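Local atomic coordinates of L-ribulose 3-epimerase (Methylomonas sp. DH-1, PDB entry 7CJ7), a protein that catalyses the manganese-dependent epimerisation of ketoses at C3, acting most strongly on L-ribulose and also on D-ribulose, D-allulose and D-fructose. Residues Leu7-His12 against Gly36-Glu41; Leu182-Tyr187 against Asp205-Val210; Tyr209-Glu214 against Pro242-Ser247. All blocks are in the same frame, centred on the assembly; numbering follows the deposited sequence.

Contact 1: residues Leu7-His12 against Gly36-Glu41; sequences LEYGGH and GYDYIE. With SOL (L-sorbose), chain C.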
loop_
_atom_site.group_PDB
_atom_site.type_symbol
_atom_site.label_atom_id
_atom_site.label_comp_id
_atom_site.label_asym_id
_atom_site.label_seq_id
_atom_site.Cartn_x
_atom_site.Cartn_y
_atom_site.Cartn_z
ATOM N N LEU A 7 10.151 -15.287 -23.420
ATOM C CA LEU A 7 8.793 -14.751 -23.196
ATOM C C LEU A 7 7.865 -15.934 -22.912
ATOM O O LEU A 7 7.683 -16.765 -23.788
ATOM C CB LEU A 7 8.339 -13.968 -24.429
ATOM C CG LEU A 7 6.974 -13.308 -24.291
ATOM C CD1 LEU A 7 6.922 -12.429 -23.059
ATOM C CD2 LEU A 7 6.633 -12.508 -25.537
ATOM N N GLU A 8 7.315 -16.011 -21.707
ATOM C CA GLU A 8 6.389 -17.104 -21.320
ATOM C C GLU A 8 5.447 -16.539 -20.265
ATOM O O GLU A 8 5.846 -15.600 -19.561
ATOM C CB GLU A 8 7.143 -18.338 -20.828
ATOM C CG GLU A 8 8.258 -18.039 -19.839
ATOM C CD GLU A 8 8.960 -19.293 -19.334
ATOM O OE1 GLU A 8 9.974 -19.174 -18.638
ATOM O OE2 GLU A 8 8.482 -20.392 -19.634
ATOM N N TYR A 9 4.235 -17.088 -20.203
ATOM C CA TYR A 9 3.143 -16.592 -19.342
ATOM C C TYR A 9 2.854 -17.614 -18.249
ATOM O O TYR A 9 2.735 -18.826 -18.519
ATOM C CB TYR A 9 1.913 -16.287 -20.187
ATOM C CG TYR A 9 2.207 -15.361 -21.336
ATOM C CD1 TYR A 9 2.086 -13.990 -21.204
ATOM C CD2 TYR A 9 2.683 -15.860 -22.533
ATOM C CE1 TYR A 9 2.371 -13.143 -22.258
ATOM C CE2 TYR A 9 2.977 -15.027 -23.595
ATOM C CZ TYR A 9 2.807 -13.663 -23.463
ATOM O OH TYR A 9 3.107 -12.848 -24.518
ATOM N N GLY A 10 2.706 -17.111 -17.031
ATOM C CA GLY A 10 2.557 -17.957 -15.841
ATOM C C GLY A 10 1.480 -17.446 -14.918
ATOM O O GLY A 10 1.069 -16.261 -15.042
ATOM N N GLY A 11 0.998 -18.339 -14.059
ATOM C CA GLY A 11 0.045 -18.026 -12.988
ATOM C C GLY A 11 0.672 -18.296 -11.639
ATOM O O GLY A 11 1.354 -19.322 -11.489
ATOM N N HIS A 12 0.493 -17.380 -10.693
ATOM C CA HIS A 12 0.928 -17.558 -9.289
ATOM C C HIS A 12 0.055 -18.633 -8.642
ATOM O O HIS A 12 -1.156 -18.647 -8.914
ATOM C CB HIS A 12 0.869 -16.212 -8.567
ATOM C CG HIS A 12 1.522 -16.239 -7.231
ATOM N ND1 HIS A 12 0.832 -16.569 -6.091
ATOM C CD2 HIS A 12 2.787 -15.961 -6.850
ATOM C CE1 HIS A 12 1.648 -16.505 -5.058
ATOM N NE2 HIS A 12 2.850 -16.123 -5.496
ATOM N N GLY A 36 -4.187 -22.382 -19.944
ATOM C CA GLY A 36 -3.279 -22.236 -21.102
ATOM C C GLY A 36 -1.987 -21.518 -20.736
ATOM O O GLY A 36 -1.296 -21.032 -21.644
ATOM N N TYR A 37 -1.650 -21.446 -19.450
ATOM C CA TYR A 37 -0.355 -20.879 -18.995
ATOM C C TYR A 37 0.792 -21.816 -19.405
ATOM O O TYR A 37 0.582 -23.040 -19.565
ATOM C CB TYR A 37 -0.365 -20.614 -17.491
ATOM C CG TYR A 37 -1.230 -19.448 -17.088
ATOM C CD1 TYR A 37 -0.743 -18.152 -17.096
ATOM C CD2 TYR A 37 -2.555 -19.635 -16.738
ATOM C CE1 TYR A 37 -1.543 -17.081 -16.742
ATOM C CE2 TYR A 37 -3.363 -18.575 -16.363
ATOM C CZ TYR A 37 -2.858 -17.288 -16.376
ATOM O OH TYR A 37 -3.640 -16.226 -16.016
ATOM N N ASP A 38 1.981 -21.234 -19.596
ATOM C CA ASP A 38 3.243 -21.957 -19.891
ATOM C C ASP A 38 3.862 -22.496 -18.596
ATOM O O ASP A 38 4.497 -23.565 -18.640
ATOM C CB ASP A 38 4.240 -21.044 -20.602
ATOM C CG ASP A 38 3.710 -20.503 -21.911
ATOM O OD1 ASP A 38 3.279 -21.325 -22.737
ATOM O OD2 ASP A 38 3.725 -19.272 -22.089
ATOM N N TYR A 39 3.719 -21.779 -17.485
ATOM C CA TYR A 39 4.343 -22.192 -16.204
ATOM C C TYR A 39 3.444 -21.803 -15.038
ATOM O O TYR A 39 2.535 -20.968 -15.186
ATOM C CB TYR A 39 5.751 -21.601 -16.054
ATOM C CG TYR A 39 5.809 -20.107 -15.860
ATOM C CD1 TYR A 39 5.768 -19.544 -14.600
ATOM C CD2 TYR A 39 5.882 -19.246 -16.937
ATOM C CE1 TYR A 39 5.829 -18.173 -14.413
ATOM C CE2 TYR A 39 5.923 -17.873 -16.769
ATOM C CZ TYR A 39 5.873 -17.327 -15.503
ATOM O OH TYR A 39 5.898 -15.971 -15.334
ATOM N N ILE A 40 3.700 -22.435 -13.904
ATOM C CA ILE A 40 3.132 -22.024 -12.590
ATOM C C ILE A 40 4.276 -21.447 -11.758
ATOM O O ILE A 40 5.402 -21.971 -11.830
ATOM C CB ILE A 40 2.448 -23.209 -11.894
ATOM C CG1 ILE A 40 1.849 -22.766 -10.558
ATOM C CG2 ILE A 40 3.420 -24.364 -11.728
ATOM C CD1 ILE A 40 0.603 -23.483 -10.184
ATOM N N GLU A 41 3.994 -20.378 -11.018
ATOM C CA GLU A 41 4.953 -19.784 -10.078
ATOM C C GLU A 41 4.618 -20.323 -8.697
ATOM O O GLU A 41 3.557 -19.991 -8.168
ATOM C CB GLU A 41 4.906 -18.262 -10.137
ATOM C CG GLU A 41 6.007 -17.616 -9.321
ATOM C CD GLU A 41 5.938 -16.110 -9.396
ATOM O OE1 GLU A 41 6.100 -15.576 -10.518
ATOM O OE2 GLU A 41 5.667 -15.490 -8.349
HETATM C C1 SOL C . 4.059 -9.597 -2.795
HETATM O O1 SOL C . 3.249 -8.453 -2.660
HETATM C C2 SOL C . 4.241 -9.984 -4.227
HETATM O O2 SOL C . 4.068 -9.168 -5.116
HETATM C C3 SOL C . 4.594 -11.430 -4.547
HETATM O O3 SOL C . 5.152 -11.539 -5.836
HETATM C C4 SOL C . 5.541 -12.016 -3.505
HETATM O O4 SOL C . 6.760 -11.271 -3.501
HETATM C C5 SOL C . 5.877 -13.490 -3.742
HETATM O O5 SOL C . 6.901 -13.892 -2.833
HETATM C C6 SOL C . 4.690 -14.416 -3.579
HETATM O O6 SOL C . 5.066 -15.767 -3.860
#
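E8 meets the ring of Y39 with its side chain running across it at about a right angle, and E8 CG comes 3.9 Å from Y39 CE2. The carboxylate beyond is held by R65 and H67, which suits a charged residue in this buried place. At Y9 the backbone carries the contact. Y9 N points its hydrogen almost straight at D38 OD2 (2.9 Å, 172°), using the oxygen's anti lone pair, while Y9 O accepts both D38 N at 2.7 Å and the longer bond from Y39 N. D38 thus grips Y9 twice, and its short chain brings OD2 back to the backbone. The Y39 ring lies over G10, whose CA is 3.4 Å from the ring centroid and almost on its normal, a CH-pi contact; glycine suits the place because the ring fills the space beside CA. With CG between the backbone N and carbonyl carbon (chi1 69°), Y39 is turned over this glycine, and its OH goes on to T244. G11 continues the parallel pairing, giving its N-H to Y39 O, while G11 O accepts E41 N at 2.9 Å; its CA lies over one face of Y37. H12 ends the strand. H12 NE2 makes a nearly linear hydrogen bond of 2.8 Å to O6 of L-sorbose, and E41 OE2 lies at the ring edge, 3.3 Å from H12 CD2. E41 is hydrogen-bonded through OE1 to Y209, T244 and H211, and through OE2 to S69. The pair forms a beta-alpha-beta unit with helix 22-35; strand 8-12 is flanked by strand 242-245, strand 39-43 by strand 65-72, and helix 271-285 covers Y9 and Y37.

Contact 2: residues Leu182-Tyr187 against Asp205-Val210; sequences LHLDTY and DRLGYV. With MN (manganese (II) ion), chain D.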
loop_
_atom_site.group_PDB
_atom_site.type_symbol
_atom_site.label_atom_id
_atom_site.label_comp_id
_atom_site.label_asym_id
_atom_site.label_seq_id
_atom_site.Cartn_x
_atom_site.Cartn_y
_atom_site.Cartn_z
ATOM N N LEU A 182 16.304 -7.248 -12.055
ATOM C CA LEU A 182 15.156 -6.533 -11.461
ATOM C C LEU A 182 13.879 -7.316 -11.782
ATOM O O LEU A 182 13.769 -7.925 -12.867
ATOM C CB LEU A 182 15.105 -5.126 -12.054
ATOM C CG LEU A 182 14.123 -4.167 -11.398
ATOM C CD1 LEU A 182 14.622 -3.778 -10.022
ATOM C CD2 LEU A 182 13.914 -2.939 -12.267
ATOM N N HIS A 183 12.948 -7.299 -10.851
ATOM C CA HIS A 183 11.599 -7.892 -11.003
ATOM C C HIS A 183 10.594 -6.779 -10.706
ATOM O O HIS A 183 10.679 -6.197 -9.617
ATOM C CB HIS A 183 11.523 -9.128 -10.100
ATOM C CG HIS A 183 10.179 -9.744 -9.936
ATOM N ND1 HIS A 183 9.981 -10.807 -9.073
ATOM C CD2 HIS A 183 8.973 -9.458 -10.481
ATOM C CE1 HIS A 183 8.708 -11.152 -9.093
ATOM N NE2 HIS A 183 8.067 -10.347 -9.959
ATOM N N LEU A 184 9.748 -6.426 -11.677
ATOM C CA LEU A 184 8.740 -5.354 -11.508
ATOM C C LEU A 184 7.359 -5.993 -11.424
ATOM O O LEU A 184 7.139 -7.036 -12.075
ATOM C CB LEU A 184 8.815 -4.353 -12.658
ATOM C CG LEU A 184 10.043 -3.441 -12.652
ATOM C CD1 LEU A 184 10.020 -2.548 -13.877
ATOM C CD2 LEU A 184 10.095 -2.586 -11.391
ATOM N N ASP A 185 6.487 -5.381 -10.631
ATOM C CA ASP A 185 5.116 -5.874 -10.349
ATOM C C ASP A 185 4.166 -4.682 -10.474
ATOM O O ASP A 185 4.343 -3.704 -9.722
ATOM C CB ASP A 185 5.086 -6.531 -8.970
ATOM C CG ASP A 185 3.723 -7.065 -8.565
ATOM O OD1 ASP A 185 2.725 -6.438 -8.914
ATOM O OD2 ASP A 185 3.695 -8.098 -7.894
ATOM N N THR A 186 3.213 -4.732 -11.404
ATOM C CA THR A 186 2.365 -3.558 -11.739
ATOM C C THR A 186 1.584 -3.100 -10.498
ATOM O O THR A 186 1.304 -1.900 -10.397
ATOM C CB THR A 186 1.445 -3.847 -12.927
ATOM O OG1 THR A 186 0.630 -4.986 -12.637
ATOM C CG2 THR A 186 2.227 -4.073 -14.203
ATOM N N TYR A 187 1.212 -4.009 -9.598
ATOM C CA TYR A 187 0.478 -3.652 -8.356
ATOM C C TYR A 187 1.340 -2.702 -7.514
ATOM O O TYR A 187 0.846 -1.668 -7.036
ATOM C CB TYR A 187 0.097 -4.899 -7.560
ATOM C CG TYR A 187 -0.284 -4.615 -6.130
ATOM C CD1 TYR A 187 -1.509 -4.068 -5.806
ATOM C CD2 TYR A 187 0.587 -4.898 -5.092
ATOM C CE1 TYR A 187 -1.857 -3.793 -4.492
ATOM C CE2 TYR A 187 0.249 -4.636 -3.774
ATOM C CZ TYR A 187 -0.988 -4.108 -3.470
ATOM O OH TYR A 187 -1.328 -3.841 -2.174
ATOM N N ASP A 205 17.675 -4.426 -20.400
ATOM C CA ASP A 205 18.062 -5.855 -20.300
ATOM C C ASP A 205 18.133 -6.314 -18.840
ATOM O O ASP A 205 18.181 -7.520 -18.627
ATOM C CB ASP A 205 19.396 -6.107 -21.001
ATOM C CG ASP A 205 19.305 -6.023 -22.511
ATOM O OD1 ASP A 205 18.184 -5.816 -23.019
ATOM O OD2 ASP A 205 20.362 -6.148 -23.163
ATOM N N ARG A 206 18.141 -5.411 -17.859
ATOM C CA ARG A 206 18.276 -5.813 -16.436
ATOM C C ARG A 206 16.903 -6.192 -15.864
ATOM O O ARG A 206 16.873 -6.718 -14.737
ATOM C CB ARG A 206 18.961 -4.701 -15.642
ATOM C CG ARG A 206 20.298 -4.293 -16.246
ATOM C CD ARG A 206 20.645 -2.855 -15.918
ATOM N NE ARG A 206 21.107 -2.759 -14.548
ATOM C CZ ARG A 206 21.336 -1.625 -13.894
ATOM N NH1 ARG A 206 21.149 -0.450 -14.474
ATOM N NH2 ARG A 206 21.758 -1.682 -12.646
ATOM N N LEU A 207 15.815 -5.943 -16.600
ATOM C CA LEU A 207 14.466 -6.422 -16.205
ATOM C C LEU A 207 14.378 -7.905 -16.557
ATOM O O LEU A 207 14.410 -8.251 -17.760
ATOM C CB LEU A 207 13.363 -5.624 -16.906
ATOM C CG LEU A 207 11.939 -6.032 -16.518
ATOM C CD1 LEU A 207 11.695 -5.846 -15.029
ATOM C CD2 LEU A 207 10.898 -5.254 -17.317
ATOM N N GLY A 208 14.315 -8.754 -15.538
ATOM C CA GLY A 208 14.377 -10.215 -15.729
ATOM C C GLY A 208 13.066 -10.916 -15.429
ATOM O O GLY A 208 12.976 -12.122 -15.727
ATOM N N TYR A 209 12.082 -10.233 -14.844
ATOM C CA TYR A 209 10.822 -10.889 -14.394
ATOM C C TYR A 209 9.735 -9.831 -14.192
ATOM O O TYR A 209 10.032 -8.710 -13.747
ATOM C CB TYR A 209 11.073 -11.687 -13.107
ATOM C CG TYR A 209 10.219 -12.918 -12.917
ATOM C CD1 TYR A 209 8.905 -12.834 -12.487
ATOM C CD2 TYR A 209 10.735 -14.185 -13.138
ATOM C CE1 TYR A 209 8.128 -13.969 -12.310
ATOM C CE2 TYR A 209 9.975 -15.326 -12.964
ATOM C CZ TYR A 209 8.663 -15.226 -12.538
ATOM O OH TYR A 209 7.905 -16.363 -12.351
ATOM N N VAL A 210 8.495 -10.202 -14.500
ATOM C CA VAL A 210 7.329 -9.289 -14.452
ATOM C C VAL A 210 6.153 -9.992 -13.775
ATOM O O VAL A 210 5.844 -11.148 -14.137
ATOM C CB VAL A 210 6.948 -8.798 -15.857
ATOM C CG1 VAL A 210 5.575 -8.149 -15.847
ATOM C CG2 VAL A 210 8.001 -7.867 -16.425
HETATM MN MN MN D . 4.438 -9.795 -7.117
#
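H183 and Y209 run side by side from neighbouring parallel strands, and the histidine can be followed outward along the tyrosine. H183 CB lies 4.0 Å from Y209 CB, and H183 CG is slightly nearer to the same atom. With CG anti to the backbone N (chi1 170°), the imidazole extends alongside Y209, whose CB makes a CH-pi contact over its face. H183 CD2 stands 3.5 Å from Y209 O. At the tip, H183 NE2 and H183 CE1 meet Y209 CD1, the former at 3.6 Å: the tyrosine turns an edge toward the histidine face, with the planes 52° apart. H183 ND1 reaches G110 N on strand 107-112; a histidine suits the barrel interior here, one flat face taking Y209 while ND1 pairs with a backbone N-H. The strands belong to a TIM barrel, and a beta bulge shifts their register between L182 and H183. There L182 O takes a straight bond from G208 N (2.8 Å) and a weak one from Y209 N, while L182 N binds R206 O; beyond the bulge L184 N donates to Y209 O. On the other side of the sheet L184 CG packs on L207 CD1 at 3.8 Å, branched apolar chains crossing at about a right angle; L207 also touches helix 227-236. At the end of the strand D185 uses both oxygens: OD1 accepts Y187 N as the N-cap of helix 186-192, and D185 OD2 binds manganese at 2.0 Å.

Contact 3: residues Tyr209-Glu214 against Pro242-Ser247; sequences YVHIGE and PITFES. With MN (manganese (II) ion), chain D; SOL (L-sorbose), chain C.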
loop_
_atom_site.group_PDB
_atom_site.type_symbol
_atom_site.label_atom_id
_atom_site.label_comp_id
_atom_site.label_asym_id
_atom_site.label_seq_id
_atom_site.Cartn_x
_atom_site.Cartn_y
_atom_site.Cartn_z
ATOM N N TYR A 209 12.082 -10.233 -14.844
ATOM C CA TYR A 209 10.822 -10.889 -14.394
ATOM C C TYR A 209 9.735 -9.831 -14.192
ATOM O O TYR A 209 10.032 -8.710 -13.747
ATOM C CB TYR A 209 11.073 -11.687 -13.107
ATOM C CG TYR A 209 10.219 -12.918 -12.917
ATOM C CD1 TYR A 209 8.905 -12.834 -12.487
ATOM C CD2 TYR A 209 10.735 -14.185 -13.138
ATOM C CE1 TYR A 209 8.128 -13.969 -12.310
ATOM C CE2 TYR A 209 9.975 -15.326 -12.964
ATOM C CZ TYR A 209 8.663 -15.226 -12.538
ATOM O OH TYR A 209 7.905 -16.363 -12.351
ATOM N N VAL A 210 8.495 -10.202 -14.500
ATOM C CA VAL A 210 7.329 -9.289 -14.452
ATOM C C VAL A 210 6.153 -9.992 -13.775
ATOM O O VAL A 210 5.844 -11.148 -14.137
ATOM C CB VAL A 210 6.948 -8.798 -15.857
ATOM C CG1 VAL A 210 5.575 -8.149 -15.847
ATOM C CG2 VAL A 210 8.001 -7.867 -16.425
ATOM N N HIS A 211 5.547 -9.305 -12.811
ATOM C CA HIS A 211 4.211 -9.633 -12.263
ATOM C C HIS A 211 3.184 -8.639 -12.791
ATOM O O HIS A 211 3.421 -7.404 -12.725
ATOM C CB HIS A 211 4.208 -9.648 -10.741
ATOM C CG HIS A 211 4.807 -10.888 -10.177
ATOM N ND1 HIS A 211 4.920 -11.087 -8.819
ATOM C CD2 HIS A 211 5.321 -11.986 -10.774
ATOM C CE1 HIS A 211 5.433 -12.279 -8.594
ATOM N NE2 HIS A 211 5.718 -12.843 -9.778
ATOM N N ILE A 212 2.061 -9.195 -13.243
ATOM C CA ILE A 212 0.859 -8.442 -13.675
ATOM C C ILE A 212 -0.166 -8.592 -12.557
ATOM O O ILE A 212 -0.677 -9.715 -12.358
ATOM C CB ILE A 212 0.333 -8.948 -15.026
ATOM C CG1 ILE A 212 1.406 -8.894 -16.115
ATOM C CG2 ILE A 212 -0.931 -8.201 -15.424
ATOM C CD1 ILE A 212 2.013 -7.523 -16.314
ATOM N N GLY A 213 -0.392 -7.509 -11.825
ATOM C CA GLY A 213 -1.414 -7.410 -10.769
ATOM C C GLY A 213 -2.228 -6.140 -10.925
ATOM O O GLY A 213 -1.640 -5.069 -11.194
ATOM N N GLU A 214 -3.543 -6.234 -10.767
ATOM C CA GLU A 214 -4.423 -5.042 -10.773
ATOM C C GLU A 214 -4.156 -4.243 -9.489
ATOM O O GLU A 214 -3.516 -4.770 -8.556
ATOM C CB GLU A 214 -5.882 -5.479 -10.934
ATOM C CG GLU A 214 -6.858 -4.342 -11.197
ATOM C CD GLU A 214 -6.468 -3.329 -12.268
ATOM O OE1 GLU A 214 -6.961 -3.451 -13.415
ATOM O OE2 GLU A 214 -5.702 -2.390 -11.942
ATOM N N PRO A 242 9.711 -14.061 -18.221
ATOM C CA PRO A 242 8.476 -14.484 -17.572
ATOM C C PRO A 242 7.543 -13.302 -17.275
ATOM O O PRO A 242 7.993 -12.245 -16.856
ATOM C CB PRO A 242 8.955 -15.169 -16.287
ATOM C CG PRO A 242 10.366 -15.577 -16.607
ATOM C CD PRO A 242 10.910 -14.485 -17.494
ATOM N N ILE A 243 6.257 -13.518 -17.523
ATOM C CA ILE A 243 5.157 -12.608 -17.097
ATOM C C ILE A 243 4.159 -13.461 -16.322
ATOM O O ILE A 243 3.548 -14.345 -16.953
ATOM C CB ILE A 243 4.509 -11.937 -18.322
ATOM C CG1 ILE A 243 5.544 -11.164 -19.146
ATOM C CG2 ILE A 243 3.343 -11.066 -17.878
ATOM C CD1 ILE A 243 4.993 -10.564 -20.429
ATOM N N THR A 244 4.039 -13.243 -15.014
ATOM C CA THR A 244 3.137 -14.011 -14.117
ATOM C C THR A 244 1.930 -13.156 -13.741
ATOM O O THR A 244 2.123 -12.024 -13.262
ATOM C CB THR A 244 3.803 -14.427 -12.802
ATOM O OG1 THR A 244 5.026 -15.111 -13.045
ATOM C CG2 THR A 244 2.913 -15.312 -11.962
ATOM N N PHE A 245 0.730 -13.691 -13.944
ATOM C CA PHE A 245 -0.506 -13.119 -13.370
ATOM C C PHE A 245 -0.516 -13.448 -11.878
ATOM O O PHE A 245 -0.379 -14.629 -11.487
ATOM C CB PHE A 245 -1.750 -13.653 -14.076
ATOM C CG PHE A 245 -3.025 -13.309 -13.351
ATOM C CD1 PHE A 245 -3.337 -11.994 -13.044
ATOM C CD2 PHE A 245 -3.902 -14.300 -12.954
ATOM C CE1 PHE A 245 -4.502 -11.679 -12.355
ATOM C CE2 PHE A 245 -5.068 -13.985 -12.275
ATOM C CZ PHE A 245 -5.372 -12.679 -11.987
ATOM N N GLU A 246 -0.691 -12.410 -11.069
ATOM C CA GLU A 246 -0.713 -12.514 -9.600
ATOM C C GLU A 246 -2.002 -11.873 -9.084
ATOM O O GLU A 246 -2.336 -10.746 -9.505
ATOM C CB GLU A 246 0.528 -11.853 -9.010
ATOM C CG GLU A 246 0.629 -12.018 -7.515
ATOM C CD GLU A 246 2.020 -11.720 -6.989
ATOM O OE1 GLU A 246 2.641 -12.617 -6.377
ATOM O OE2 GLU A 246 2.475 -10.597 -7.205
ATOM N N SER A 247 -2.698 -12.569 -8.194
ATOM C CA SER A 247 -4.008 -12.115 -7.674
ATOM C C SER A 247 -4.279 -12.780 -6.331
ATOM O O SER A 247 -3.995 -13.976 -6.182
ATOM C CB SER A 247 -5.103 -12.418 -8.669
ATOM O OG SER A 247 -6.341 -11.899 -8.235
HETATM MN MN MN D . 4.438 -9.795 -7.117
HETATM C C1 SOL C . 4.059 -9.597 -2.795
HETATM O O1 SOL C . 3.249 -8.453 -2.660
HETATM C C2 SOL C . 4.241 -9.984 -4.227
HETATM O O2 SOL C . 4.068 -9.168 -5.116
HETATM C C3 SOL C . 4.594 -11.430 -4.547
HETATM O O3 SOL C . 5.152 -11.539 -5.836
HETATM C C4 SOL C . 5.541 -12.016 -3.505
HETATM O O4 SOL C . 6.760 -11.271 -3.501
HETATM C C5 SOL C . 5.877 -13.490 -3.742
HETATM O O5 SOL C . 6.901 -13.892 -2.833
HETATM C C6 SOL C . 4.690 -14.416 -3.579
HETATM O O6 SOL C . 5.066 -15.767 -3.860
HETATM O O HOH W 1 -4.503 -8.824 -9.941
#
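H211 and E246 meet at the manganese ion. H211 ND1 binds it at 2.2 Å and E246 OE2 at 2.1 Å, with the imidazole and carboxylate planes 77° apart; O2 and O3 of L-sorbose take two further places, and E152 and D185 complete the six. E246 is extended from CG anti to its backbone N (chi1 -175°), which carries E246 OE1 to within 2.8 Å of sugar O3, in keeping with its assignment, by similarity, as a proton donor/acceptor. H211 NE2 is hydrogen-bonded to E41, so that with ND1 on the metal the ring is held at both nitrogens. Among backbone bonds, T244 N to V210 O, I212 N to T244 O and E246 N to I212 O are nearly straight; V210 N to P242 O is weak. A water links E214 N with E246 O. In the packing, P242 CB lies over the Y209 ring, 3.8 Å from its centroid. On one face of the sheet T244 CB lies beside H211 CD2 at 3.5 Å; on the other I212 CG1 presses tightly on I243 CG2 (3.4 Å), beta-branched chains suited to a strand. Helix 227-236 covers I212, helix 271-285 packs on I212 and F245, and strands 180-185 and 8-12 flank the pair.

In the fold
From the N terminus, contact 1 closes first, spanning helix 22-35 to join the first two strands of the barrel. Contact 2 follows in series, bridging helices 186-192 and 198-203 to pair the sixth and seventh strands. Contact 3 begins on Y209 and V210, where contact 2 ends, and closes over helix 227-236 onto the eighth strand; no loop nests in or crosses another. Strand 242-245 of contact 3 then pairs with strand 8-12 of contact 1, and this pairing closes the barrel. Inside it, polar bonds tie contact 1 to both others, while T186 OG1 of contact 2 bonds G213 O of contact 3. Contacts 2 and 3 share the manganese; contacts 1 and 3 share the sugar.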